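PDB 1TZ7: 4-alpha-glucanotransferase from Aquifex aeolicus, which belongs to the amylomaltase (D-enzyme) family and is built around a barrel of parallel strands ringed by helices, with additional helices and a small antiparallel sheet. Local coordinates for residues Y37-G43 / V89-E94; A156-A160 / F195-V199; K266-L270 / E321-V325; P372-E378 / N396-S402. All coordinates share one frame; numbering follows the deposited sequence.

Interaction 1 of 4, residues Y37-G43 / V89-E94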
loop_
_atom_site.group_PDB
_atom_site.type_symbol
_atom_site.label_atom_id
_atom_site.label_comp_id
_atom_site.label_asym_id
_atom_site.label_seq_id
_atom_site.Cartn_x
_atom_site.Cartn_y
_atom_site.Cartn_z
ATOM N N TYR A 37 -0.791 -20.462 6.400
ATOM C CA TYR A 37 0.300 -20.259 7.375
ATOM C C TYR A 37 0.144 -18.969 8.200
ATOM O O TYR A 37 1.131 -18.304 8.534
ATOM C CB TYR A 37 1.652 -20.304 6.666
ATOM C CG TYR A 37 1.883 -21.612 5.958
ATOM C CD1 TYR A 37 2.105 -22.779 6.678
ATOM C CD2 TYR A 37 1.850 -21.692 4.571
ATOM C CE1 TYR A 37 2.306 -23.988 6.038
ATOM C CE2 TYR A 37 2.049 -22.897 3.919
ATOM C CZ TYR A 37 2.277 -24.045 4.662
ATOM O OH TYR A 37 2.475 -25.249 4.025
ATOM N N GLY A 38 -1.105 -18.637 8.537
ATOM C CA GLY A 38 -1.394 -17.594 9.512
ATOM C C GLY A 38 -1.636 -16.249 8.866
ATOM O O GLY A 38 -2.106 -15.321 9.508
ATOM N N ILE A 39 -1.313 -16.151 7.585
ATOM C CA ILE A 39 -1.411 -14.896 6.854
ATOM C C ILE A 39 -1.364 -15.180 5.348
ATOM O O ILE A 39 -0.849 -16.211 4.922
ATOM C CB ILE A 39 -0.242 -13.942 7.271
ATOM C CG1 ILE A 39 -0.485 -12.533 6.750
ATOM C CG2 ILE A 39 1.106 -14.478 6.767
ATOM C CD1 ILE A 39 0.297 -11.470 7.502
ATOM N N GLY A 40 -1.908 -14.266 4.554
ATOM C CA GLY A 40 -1.858 -14.392 3.106
ATOM C C GLY A 40 -0.437 -14.234 2.589
ATOM O O GLY A 40 0.361 -13.499 3.177
ATOM N N ASP A 41 -0.117 -14.930 1.490
ATOM C CA ASP A 41 1.241 -14.917 0.941
ATOM C C ASP A 41 1.247 -14.954 -0.605
ATOM O O ASP A 41 0.194 -14.944 -1.240
ATOM C CB ASP A 41 2.073 -16.088 1.522
ATOM C CG ASP A 41 1.436 -17.448 1.277
ATOM O OD1 ASP A 41 1.017 -17.721 0.138
ATOM O OD2 ASP A 41 1.328 -18.311 2.169
ATOM N N LEU A 42 2.445 -14.990 -1.187
ATOM C CA LEU A 42 2.604 -14.875 -2.636
ATOM C C LEU A 42 2.584 -16.254 -3.315
ATOM O O LEU A 42 3.071 -16.410 -4.440
ATOM C CB LEU A 42 3.917 -14.154 -2.964
ATOM C CG LEU A 42 4.116 -12.785 -2.304
ATOM C CD1 LEU A 42 5.479 -12.208 -2.656
ATOM C CD2 LEU A 42 3.011 -11.832 -2.702
ATOM N N GLY A 43 2.014 -17.241 -2.632
ATOM C CA GLY A 43 1.996 -18.606 -3.124
ATOM C C GLY A 43 0.650 -19.006 -3.703
ATOM O O GLY A 43 -0.066 -18.181 -4.271
ATOM N N VAL A 89 6.803 -11.564 5.858
ATOM C CA VAL A 89 5.674 -12.391 6.315
ATOM C C VAL A 89 4.719 -12.753 5.164
ATOM O O VAL A 89 3.852 -13.616 5.318
ATOM C CB VAL A 89 4.865 -11.701 7.459
ATOM C CG1 VAL A 89 5.731 -11.526 8.692
ATOM C CG2 VAL A 89 4.297 -10.368 7.002
ATOM N N LEU A 90 4.889 -12.090 4.014
ATOM C CA LEU A 90 4.092 -12.392 2.821
ATOM C C LEU A 90 4.732 -13.500 1.974
ATOM O O LEU A 90 4.190 -13.889 0.948
ATOM C CB LEU A 90 3.920 -11.140 1.965
ATOM C CG LEU A 90 3.383 -9.900 2.680
ATOM C CD1 LEU A 90 3.278 -8.738 1.706
ATOM C CD2 LEU A 90 2.038 -10.183 3.319
ATOM N N ILE A 91 5.879 -13.997 2.406
ATOM C CA ILE A 91 6.582 -15.028 1.657
ATOM C C ILE A 91 5.889 -16.378 1.814
ATOM O O ILE A 91 5.464 -16.748 2.912
ATOM C CB ILE A 91 8.054 -15.119 2.108
ATOM C CG1 ILE A 91 8.836 -13.916 1.575
ATOM C CG2 ILE A 91 8.686 -16.425 1.618
ATOM C CD1 ILE A 91 10.234 -13.766 2.167
ATOM N N ASP A 92 5.774 -17.102 0.707
ATOM C CA ASP A 92 5.235 -18.454 0.711
ATOM C C ASP A 92 6.324 -19.449 1.133
ATOM O O ASP A 92 7.290 -19.653 0.409
ATOM C CB ASP A 92 4.712 -18.811 -0.688
ATOM C CG ASP A 92 4.287 -20.263 -0.804
ATOM O OD1 ASP A 92 3.886 -20.855 0.221
ATOM O OD2 ASP A 92 4.320 -20.888 -1.881
ATOM N N PRO A 93 6.160 -20.064 2.306
ATOM C CA PRO A 93 7.176 -20.973 2.852
ATOM C C PRO A 93 7.229 -22.325 2.131
ATOM O O PRO A 93 8.190 -23.075 2.313
ATOM C CB PRO A 93 6.734 -21.157 4.311
ATOM C CG PRO A 93 5.266 -20.905 4.308
ATOM C CD PRO A 93 4.991 -19.939 3.199
ATOM N N GLU A 94 6.209 -22.629 1.330
ATOM C CA GLU A 94 6.167 -23.896 0.595
ATOM C C GLU A 94 7.179 -23.922 -0.562
ATOM O O GLU A 94 7.570 -24.993 -1.021
ATOM C CB GLU A 94 4.752 -24.171 0.068
ATOM C CG GLU A 94 3.844 -24.856 1.083
ATOM C CD GLU A 94 2.422 -25.037 0.580
ATOM O OE1 GLU A 94 1.535 -25.349 1.404
ATOM O OE2 GLU A 94 2.192 -24.871 -0.635
#
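Tyr37 lies against Pro93 and reaches Glu94 with its hydroxyl, spanning the end of the loop 89-94. Its CG stands anti to the carbonyl carbon (chi1 -59°), which swings the ring out over the proline. Beyond CB, the first ring atoms rest on that residue: Tyr37 CD2 is 3.5 Å from Pro93 CG, which sits over one face in a CH-pi contact, 3.9 Å from the ring centroid and 25° off the normal. One bond further, CE2 has two neighbours, Pro93 CG and Glu94 OE1. At the tip, Tyr37 OH donates to the anti lone pair of Glu94 OE1 at 2.8 Å. The Glu94 carboxylate lies at the edge of the ring, near its plane, and is turned 89° to it, while Pro93 occupies a face.

Further along, Leu42 N bonds to Leu90 O (3.0 Å), and Asp41 CB packs beside the same carbonyl at 3.1 Å. Each loop is also fixed internally. Asp41 OD1 accepts from Gly43 N in an Asx turn, and Asp92 OD1 accepts from Glu94 N, a capping bond at the start of helix 94-98. The two carboxylates come within 4.1 Å (Asp41 OD2 to Asp92 OD1), a like-charge proximity that may be eased by these backbone N-H groups.

The contact joins the loop between strand 23-27 and helix 44-56 to the one between strand 60-62 and helix 94-98. Helix 117-133 packs on Ile39, Val89 and Pro93, while helix 192-218 meets Leu42 and Ile91.

Interaction 2 of 4, residues A156-A160 / F195-V199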
loop_
_atom_site.group_PDB
_atom_site.type_symbol
_atom_site.label_atom_id
_atom_site.label_comp_id
_atom_site.label_asym_id
_atom_site.label_seq_id
_atom_site.Cartn_x
_atom_site.Cartn_y
_atom_site.Cartn_z
ATOM N N ALA A 156 19.858 -3.869 3.996
ATOM C CA ALA A 156 20.357 -5.090 4.624
ATOM C C ALA A 156 21.379 -4.775 5.730
ATOM O O ALA A 156 21.454 -5.480 6.738
ATOM C CB ALA A 156 20.971 -5.991 3.589
ATOM N N LEU A 157 22.161 -3.718 5.531
ATOM C CA LEU A 157 23.111 -3.268 6.546
ATOM C C LEU A 157 22.375 -2.592 7.704
ATOM O O LEU A 157 22.731 -2.766 8.858
ATOM C CB LEU A 157 24.125 -2.301 5.933
ATOM C CG LEU A 157 25.233 -1.802 6.865
ATOM C CD1 LEU A 157 26.074 -2.962 7.376
ATOM C CD2 LEU A 157 26.105 -0.778 6.155
ATOM N N TYR A 158 21.351 -1.823 7.372
ATOM C CA TYR A 158 20.490 -1.189 8.369
ATOM C C TYR A 158 19.881 -2.241 9.301
ATOM O O TYR A 158 19.852 -2.060 10.511
ATOM C CB TYR A 158 19.393 -0.386 7.652
ATOM C CG TYR A 158 18.205 0.033 8.498
ATOM C CD1 TYR A 158 18.193 1.259 9.159
ATOM C CD2 TYR A 158 17.078 -0.777 8.599
ATOM C CE1 TYR A 158 17.096 1.658 9.918
ATOM C CE2 TYR A 158 15.972 -0.386 9.356
ATOM C CZ TYR A 158 15.987 0.828 10.010
ATOM O OH TYR A 158 14.895 1.216 10.759
ATOM N N MET A 159 19.418 -3.346 8.722
ATOM C CA MET A 159 18.768 -4.406 9.493
ATOM C C MET A 159 19.776 -5.180 10.344
ATOM O O MET A 159 19.444 -5.656 11.421
ATOM C CB MET A 159 18.040 -5.378 8.558
ATOM C CG MET A 159 16.817 -4.778 7.856
ATOM S SD MET A 159 15.513 -4.291 8.995
ATOM C CE MET A 159 14.918 -5.898 9.559
ATOM N N ALA A 160 21.006 -5.301 9.848
ATOM C CA ALA A 160 22.050 -6.066 10.545
ATOM C C ALA A 160 22.572 -5.308 11.766
ATOM O O ALA A 160 22.885 -5.911 12.795
ATOM C CB ALA A 160 23.188 -6.382 9.598
ATOM N N PHE A 195 24.327 -9.491 7.193
ATOM C CA PHE A 195 24.019 -8.658 6.037
ATOM C C PHE A 195 23.397 -9.507 4.937
ATOM O O PHE A 195 22.362 -9.151 4.379
ATOM C CB PHE A 195 25.298 -7.967 5.527
ATOM C CG PHE A 195 25.161 -7.358 4.151
ATOM C CD1 PHE A 195 24.603 -6.095 3.985
ATOM C CD2 PHE A 195 25.607 -8.043 3.026
ATOM C CE1 PHE A 195 24.486 -5.534 2.723
ATOM C CE2 PHE A 195 25.489 -7.483 1.761
ATOM C CZ PHE A 195 24.929 -6.232 1.611
ATOM N N TYR A 196 24.024 -10.640 4.646
ATOM C CA TYR A 196 23.622 -11.466 3.517
ATOM C C TYR A 196 22.344 -12.263 3.805
ATOM O O TYR A 196 21.653 -12.684 2.879
ATOM C CB TYR A 196 24.757 -12.413 3.114
ATOM C CG TYR A 196 25.677 -11.834 2.061
ATOM C CD1 TYR A 196 25.247 -11.673 0.749
ATOM C CD2 TYR A 196 26.971 -11.440 2.380
ATOM C CE1 TYR A 196 26.083 -11.138 -0.223
ATOM C CE2 TYR A 196 27.817 -10.904 1.415
ATOM C CZ TYR A 196 27.366 -10.756 0.116
ATOM O OH TYR A 196 28.195 -10.227 -0.843
ATOM N N PHE A 197 22.032 -12.466 5.087
ATOM C CA PHE A 197 20.749 -13.063 5.462
ATOM C C PHE A 197 19.611 -12.145 5.050
ATOM O O PHE A 197 18.581 -12.602 4.578
ATOM C CB PHE A 197 20.675 -13.331 6.974
ATOM C CG PHE A 197 19.269 -13.591 7.474
ATOM C CD1 PHE A 197 18.667 -14.832 7.285
ATOM C CD2 PHE A 197 18.546 -12.590 8.118
ATOM C CE1 PHE A 197 17.366 -15.074 7.739
ATOM C CE2 PHE A 197 17.245 -12.828 8.571
ATOM C CZ PHE A 197 16.660 -14.071 8.379
ATOM N N HIS A 198 19.808 -10.846 5.233
ATOM C CA HIS A 198 18.761 -9.872 4.969
ATOM C C HIS A 198 18.579 -9.595 3.486
ATOM O O HIS A 198 17.476 -9.281 3.047
ATOM C CB HIS A 198 19.022 -8.591 5.747
ATOM C CG HIS A 198 18.814 -8.750 7.213
ATOM N ND1 HIS A 198 17.605 -9.137 7.747
ATOM C CD2 HIS A 198 19.666 -8.626 8.257
ATOM C CE1 HIS A 198 17.714 -9.224 9.059
ATOM N NE2 HIS A 198 18.955 -8.919 9.394
ATOM N N VAL A 199 19.648 -9.726 2.702
ATOM C CA VAL A 199 19.502 -9.662 1.241
ATOM C C VAL A 199 18.830 -10.941 0.728
ATOM O O VAL A 199 18.027 -10.894 -0.186
ATOM C CB VAL A 199 20.879 -9.416 0.480
ATOM C CG1 VAL A 199 21.846 -8.614 1.333
ATOM C CG2 VAL A 199 21.497 -10.717 0.034
#
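Ala156 and His198 mark the closest backbone approach of two helical segments, with their CA atoms 5.1 Å apart. The short axes pass 8.1 Å from each other and their directions differ by 124°; Ala156 and Ala160 present only methyl groups at this crossing.

Ala156 CB fits among three residues of the other helix: it lies 3.5 Å from Phe195 O, 3.6 Å from Val199 CG1 and close to His198 CB. The Phe195 ring, with CG anti to the backbone N (chi1 166°), folds back toward the partner helix, where its CE1 also meets Ala156 CB at 3.6 Å and its edge faces Leu157 N.

His198 is the other main element. Its imidazole lies under Met159, whose CB stands over the ring centre in a CH-pi contact 3.6 Å from the centroid and only 7° off the normal. Phe197 CD2 covers the opposite face, and a weak hydrogen bond between NE2 and Glu163 OE1 adds a polar tie, so the ring is sandwiched as well as bonded at its far end.

The crossing joins helix 149-165 to the N-terminal part of helix 192-218. Helix 181-190 packs on Leu157 and Phe195 through Leu188, and helix 138-147 covers Phe195, Tyr196 and Val199, making a four-helix cluster.

Interaction 3 of 4, residues K266-L270 / E321-V325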
loop_
_atom_site.group_PDB
_atom_site.type_symbol
_atom_site.label_atom_id
_atom_site.label_comp_id
_atom_site.label_asym_id
_atom_site.label_seq_id
_atom_site.Cartn_x
_atom_site.Cartn_y
_atom_site.Cartn_z
ATOM N N LYS A 266 -11.644 16.052 15.604
ATOM C CA LYS A 266 -11.717 17.247 16.445
ATOM C C LYS A 266 -10.376 17.976 16.477
ATOM O O LYS A 266 -10.324 19.205 16.396
ATOM C CB LYS A 266 -12.138 16.872 17.878
ATOM C CG LYS A 266 -13.355 15.932 17.954
ATOM C CD LYS A 266 -12.936 14.482 18.274
ATOM C CE LYS A 266 -13.791 13.463 17.517
ATOM N NZ LYS A 266 -13.064 12.184 17.289
ATOM N N THR A 267 -9.292 17.210 16.593
ATOM C CA THR A 267 -7.957 17.780 16.793
ATOM C C THR A 267 -6.952 17.267 15.741
ATOM O O THR A 267 -5.736 17.295 15.962
ATOM C CB THR A 267 -7.445 17.459 18.222
ATOM O OG1 THR A 267 -6.056 17.785 18.332
ATOM C CG2 THR A 267 -7.499 15.952 18.510
ATOM N N GLY A 268 -7.469 16.807 14.604
ATOM C CA GLY A 268 -6.626 16.353 13.508
ATOM C C GLY A 268 -5.929 15.041 13.815
ATOM O O GLY A 268 -6.205 14.403 14.831
ATOM N N GLN A 269 -5.022 14.636 12.929
ATOM C CA GLN A 269 -4.221 13.431 13.143
ATOM C C GLN A 269 -2.736 13.763 13.108
ATOM O O GLN A 269 -2.270 14.497 12.234
ATOM C CB GLN A 269 -4.543 12.358 12.087
ATOM C CG GLN A 269 -5.847 12.578 11.333
ATOM C CD GLN A 269 -6.134 11.466 10.338
ATOM O OE1 GLN A 269 -6.577 10.385 10.720
ATOM N NE2 GLN A 269 -5.881 11.731 9.059
ATOM N N LEU A 270 -1.999 13.218 14.067
ATOM C CA LEU A 270 -0.553 13.352 14.097
ATOM C C LEU A 270 0.096 12.054 13.618
ATOM O O LEU A 270 0.138 11.063 14.349
ATOM C CB LEU A 270 -0.088 13.685 15.518
ATOM C CG LEU A 270 1.347 14.184 15.670
ATOM C CD1 LEU A 270 1.521 15.542 15.015
ATOM C CD2 LEU A 270 1.723 14.246 17.145
ATOM N N GLU A 321 5.020 18.560 19.804
ATOM C CA GLU A 321 3.587 18.804 19.928
ATOM C C GLU A 321 2.840 17.483 20.103
ATOM O O GLU A 321 3.187 16.479 19.484
ATOM C CB GLU A 321 3.062 19.550 18.692
ATOM C CG GLU A 321 1.760 20.306 18.925
ATOM C CD GLU A 321 1.955 21.604 19.693
ATOM O OE1 GLU A 321 3.100 21.904 20.083
ATOM O OE2 GLU A 321 0.959 22.322 19.905
ATOM N N GLU A 322 1.817 17.494 20.952
ATOM C CA GLU A 322 1.054 16.281 21.258
ATOM C C GLU A 322 -0.061 16.060 20.241
ATOM O O GLU A 322 -0.473 14.928 20.000
ATOM C CB GLU A 322 0.461 16.368 22.666
ATOM C CG GLU A 322 1.500 16.369 23.773
ATOM C CD GLU A 322 0.886 16.192 25.146
ATOM O OE1 GLU A 322 0.406 15.079 25.444
ATOM O OE2 GLU A 322 0.883 17.167 25.926
ATOM N N THR A 323 -0.550 17.153 19.653
ATOM C CA THR A 323 -1.578 17.082 18.608
ATOM C C THR A 323 -1.135 17.843 17.353
ATOM O O THR A 323 -0.065 18.455 17.331
ATOM C CB THR A 323 -2.912 17.667 19.123
ATOM O OG1 THR A 323 -2.892 19.096 19.021
ATOM C CG2 THR A 323 -3.098 17.403 20.626
ATOM N N ALA A 324 -1.973 17.804 16.318
ATOM C CA ALA A 324 -1.647 18.427 15.031
ATOM C C ALA A 324 -2.342 19.789 14.866
ATOM O O ALA A 324 -2.447 20.307 13.758
ATOM C CB ALA A 324 -2.034 17.497 13.889
ATOM N N VAL A 325 -2.806 20.360 15.974
ATOM C CA VAL A 325 -3.605 21.584 15.933
ATOM C C VAL A 325 -2.761 22.789 15.511
ATOM O O VAL A 325 -3.206 23.619 14.718
ATOM C CB VAL A 325 -4.256 21.881 17.326
ATOM C CG1 VAL A 325 -4.868 23.285 17.356
ATOM C CG2 VAL A 325 -5.304 20.838 17.653
#
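Thr267 turns its hydroxyl to Thr323 and Val325: OG1 is 3.2 Å from Thr323 CB and equally 3.2 Å from Val325 CG2. Both neighbouring side chains cross that of Thr267 at about a right angle. With OG1 anti to its own backbone N (chi1 169°), the threonine presents its oxygen rather than its methyl to both. Beside it, Ala324 CB drops onto the backbone of the strand start, 3.4 Å from Gln269 O. Leu270 completes the first shell by splitting its methyls: CD2 approaches Glu321 O at 3.5 Å and lies near Glu322 O, whereas CD1 packs on Ala324 CB at 4.2 Å.

Segment 321-325 is shaped partly from within. Val325 N makes a weak hydrogen bond to Thr323 OG1 (3.3 Å), and Ala324 O accepts from Trp315 NE1, which ties the loop back to strand 313-318. On the other side, Gln269 is held by backbone bonding to Val259, and Leu270 packs on Val256.

In the small antiparallel sheet, strand 269-274 forms one edge and pairs with 255-259, while 321-325 lies in the connection between strands 313-318 and 328-331. The contact thus lays that connection against the start of the edge strand, near the protein surface.

Interaction 4 of 4, residues P372-E378 / N396-S402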
loop_
_atom_site.group_PDB
_atom_site.type_symbol
_atom_site.label_atom_id
_atom_site.label_comp_id
_atom_site.label_asym_id
_atom_site.label_seq_id
_atom_site.Cartn_x
_atom_site.Cartn_y
_atom_site.Cartn_z
ATOM N N PRO A 372 -5.442 10.403 -13.039
ATOM C CA PRO A 372 -6.785 10.035 -12.581
ATOM C C PRO A 372 -6.940 10.240 -11.089
ATOM O O PRO A 372 -6.033 9.901 -10.326
ATOM C CB PRO A 372 -6.885 8.539 -12.928
ATOM C CG PRO A 372 -5.481 8.087 -13.140
ATOM C CD PRO A 372 -4.736 9.263 -13.652
ATOM N N GLY A 373 -8.076 10.791 -10.680
ATOM C CA GLY A 373 -8.404 10.920 -9.275
ATOM C C GLY A 373 -9.063 9.667 -8.725
ATOM O O GLY A 373 -9.189 8.656 -9.421
ATOM N N SER A 374 -9.478 9.740 -7.470
ATOM C CA SER A 374 -10.206 8.656 -6.826
ATOM C C SER A 374 -11.627 9.121 -6.478
ATOM O O SER A 374 -11.834 10.256 -6.062
ATOM C CB SER A 374 -9.470 8.207 -5.549
ATOM O OG SER A 374 -8.219 7.617 -5.858
ATOM N N ARG A 375 -12.597 8.235 -6.660
ATOM C CA ARG A 375 -13.954 8.459 -6.163
ATOM C C ARG A 375 -14.464 7.212 -5.450
ATOM O O ARG A 375 -14.083 6.098 -5.779
ATOM C CB ARG A 375 -14.899 8.821 -7.309
ATOM C CG ARG A 375 -14.461 10.019 -8.128
ATOM C CD ARG A 375 -14.656 11.358 -7.433
ATOM N NE ARG A 375 -13.991 12.434 -8.162
ATOM C CZ ARG A 375 -14.522 13.089 -9.203
ATOM N NH1 ARG A 375 -13.829 14.046 -9.803
ATOM N NH2 ARG A 375 -15.743 12.792 -9.639
ATOM N N VAL A 376 -15.330 7.418 -4.471
ATOM C CA VAL A 376 -15.818 6.336 -3.626
ATOM C C VAL A 376 -17.314 6.505 -3.437
ATOM O O VAL A 376 -17.765 7.515 -2.918
ATOM C CB VAL A 376 -15.110 6.341 -2.233
ATOM C CG1 VAL A 376 -15.486 5.100 -1.428
ATOM C CG2 VAL A 376 -13.596 6.417 -2.403
ATOM N N ILE A 377 -18.085 5.516 -3.866
ATOM C CA ILE A 377 -19.544 5.650 -3.878
ATOM C C ILE A 377 -20.122 5.702 -2.461
ATOM O O ILE A 377 -21.235 6.188 -2.255
ATOM C CB ILE A 377 -20.194 4.508 -4.687
ATOM C CG1 ILE A 377 -21.630 4.881 -5.060
ATOM C CG2 ILE A 377 -20.164 3.201 -3.901
ATOM C CD1 ILE A 377 -22.155 4.143 -6.240
ATOM N N GLU A 378 -19.357 5.213 -1.489
ATOM C CA GLU A 378 -19.744 5.314 -0.075
ATOM C C GLU A 378 -19.861 6.783 0.398
ATOM O O GLU A 378 -20.574 7.077 1.355
ATOM C CB GLU A 378 -18.733 4.566 0.801
ATOM C CG GLU A 378 -19.234 4.269 2.194
ATOM C CD GLU A 378 -18.310 3.360 2.963
ATOM O OE1 GLU A 378 -17.742 3.812 3.977
ATOM O OE2 GLU A 378 -18.154 2.187 2.557
ATOM N N ASN A 396 -11.617 9.892 -16.486
ATOM C CA ASN A 396 -10.279 9.769 -15.916
ATOM C C ASN A 396 -10.324 9.700 -14.392
ATOM O O ASN A 396 -9.907 10.632 -13.692
ATOM C CB ASN A 396 -9.375 10.915 -16.381
ATOM C CG ASN A 396 -7.898 10.573 -16.260
ATOM O OD1 ASN A 396 -7.519 9.401 -16.266
ATOM N ND2 ASN A 396 -7.064 11.591 -16.148
ATOM N N ASN A 397 -10.834 8.585 -13.889
ATOM C CA ASN A 397 -10.966 8.360 -12.459
ATOM C C ASN A 397 -10.911 6.880 -12.159
ATOM O O ASN A 397 -11.260 6.047 -13.008
ATOM C CB ASN A 397 -12.295 8.921 -11.948
ATOM C CG ASN A 397 -12.246 10.415 -11.704
ATOM O OD1 ASN A 397 -11.440 10.893 -11.002
ATOM N ND2 ASN A 397 -13.108 11.099 -12.288
ATOM N N VAL A 398 -10.468 6.555 -10.956
ATOM C CA VAL A 398 -10.683 5.247 -10.377
ATOM C C VAL A 398 -11.855 5.335 -9.378
ATOM O O VAL A 398 -11.822 6.133 -8.456
ATOM C CB VAL A 398 -9.410 4.753 -9.643
ATOM C CG1 VAL A 398 -9.542 3.282 -9.262
ATOM C CG2 VAL A 398 -8.164 4.974 -10.524
ATOM N N TYR A 399 -12.879 4.512 -9.589
ATOM C CA TYR A 399 -14.135 4.584 -8.814
ATOM C C TYR A 399 -14.250 3.345 -7.929
ATOM O O TYR A 399 -14.373 2.229 -8.432
ATOM C CB TYR A 399 -15.327 4.635 -9.779
ATOM C CG TYR A 399 -16.645 5.184 -9.215
ATOM C CD1 TYR A 399 -17.824 5.068 -9.951
ATOM C CD2 TYR A 399 -16.709 5.818 -7.970
ATOM C CE1 TYR A 399 -19.026 5.560 -9.473
ATOM C CE2 TYR A 399 -17.911 6.317 -7.485
ATOM C CZ TYR A 399 -19.073 6.178 -8.256
ATOM O OH TYR A 399 -20.271 6.660 -7.804
ATOM N N TYR A 400 -14.212 3.555 -6.616
ATOM C CA TYR A 400 -14.262 2.462 -5.638
ATOM C C TYR A 400 -15.665 2.321 -5.069
ATOM O O TYR A 400 -16.384 3.303 -4.940
ATOM C CB TYR A 400 -13.277 2.742 -4.489
ATOM C CG TYR A 400 -11.832 2.795 -4.925
ATOM C CD1 TYR A 400 -11.281 3.963 -5.439
ATOM C CD2 TYR A 400 -11.017 1.673 -4.827
ATOM C CE1 TYR A 400 -9.951 4.014 -5.841
ATOM C CE2 TYR A 400 -9.688 1.711 -5.228
ATOM C CZ TYR A 400 -9.161 2.882 -5.734
ATOM O OH TYR A 400 -7.838 2.917 -6.141
ATOM N N THR A 401 -16.048 1.095 -4.715
ATOM C CA THR A 401 -17.198 0.892 -3.840
ATOM C C THR A 401 -16.844 1.388 -2.455
ATOM O O THR A 401 -17.549 2.211 -1.874
ATOM C CB THR A 401 -17.606 -0.614 -3.783
ATOM O OG1 THR A 401 -16.478 -1.421 -3.430
ATOM C CG2 THR A 401 -18.017 -1.126 -5.157
ATOM N N SER A 402 -15.738 0.880 -1.931
ATOM C CA SER A 402 -15.169 1.379 -0.690
ATOM C C SER A 402 -13.671 1.079 -0.664
ATOM O O SER A 402 -13.142 0.431 -1.576
ATOM C CB SER A 402 -15.874 0.741 0.520
ATOM O OG SER A 402 -15.758 -0.666 0.500
#
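Arg375 and Asn397 meet because the arginine CG stands anti to its carbonyl carbon (chi1 -56°) and the chain then bends at chi2, bringing the guanidinium across the amide. Asn397 ND2 lies over one face, 3.8 Å above the plane and toward its rim, with the two planes 49° apart. Tyr399 has CG anti to its backbone N (chi1 -160°), which lays the ring alongside the arginine, with Tyr399 CD2 3.6 Å from Arg375 CB. Tyr399 OH hydrogen-bonds to His388 O, and Ile377 CD1 packs beside that hydroxyl at 3.5 Å.

Beneath these groups the strands run parallel and are joined by a ladder of four bonds: Val398 N to Gly373 O, Arg375 N to Val398 O (2.9 Å), Tyr400 N to Arg375 O (2.7 Å) and Ile377 N to Tyr400 O (3.0 Å). Arg375 O is also approached by Tyr399 CA at 3.4 Å and by the edge of the Tyr400 ring. On the face of Ser374 and Val376, Val376 CG2 packs on Tyr400 CB; Tyr400 OH bonds to Gln62 of strand 60-62, and Ser374 OG to Ala352 O.

The buried guanidinium forms a salt bridge with the Glu394 carboxylate, while Asn397 ND2 bonds to the backbone carbonyl of Glu394. One glutamate therefore holds both side chains, and its charge probably offsets that of the arginine within the protein interior.

From the N terminus the four contacts follow in series: each closes before the next opens, so none nests or crosses. Interaction 1 closes a 45-residue excursion containing strand 60-62 and brings together the loops that follow the first two barrel strands. Interaction 2 closes a mostly helical stretch between helices 149-165 and 192-218. Interaction 3 then spans part of the small antiparallel sheet together with barrel strand 302-305, and interaction 4 joins neighbouring barrel strands across a short connection without helix or strand. Interactions 1 and 4 lie on opposite sides of the chain's centre, their own centres about 30 Å apart, and no two contacts touch.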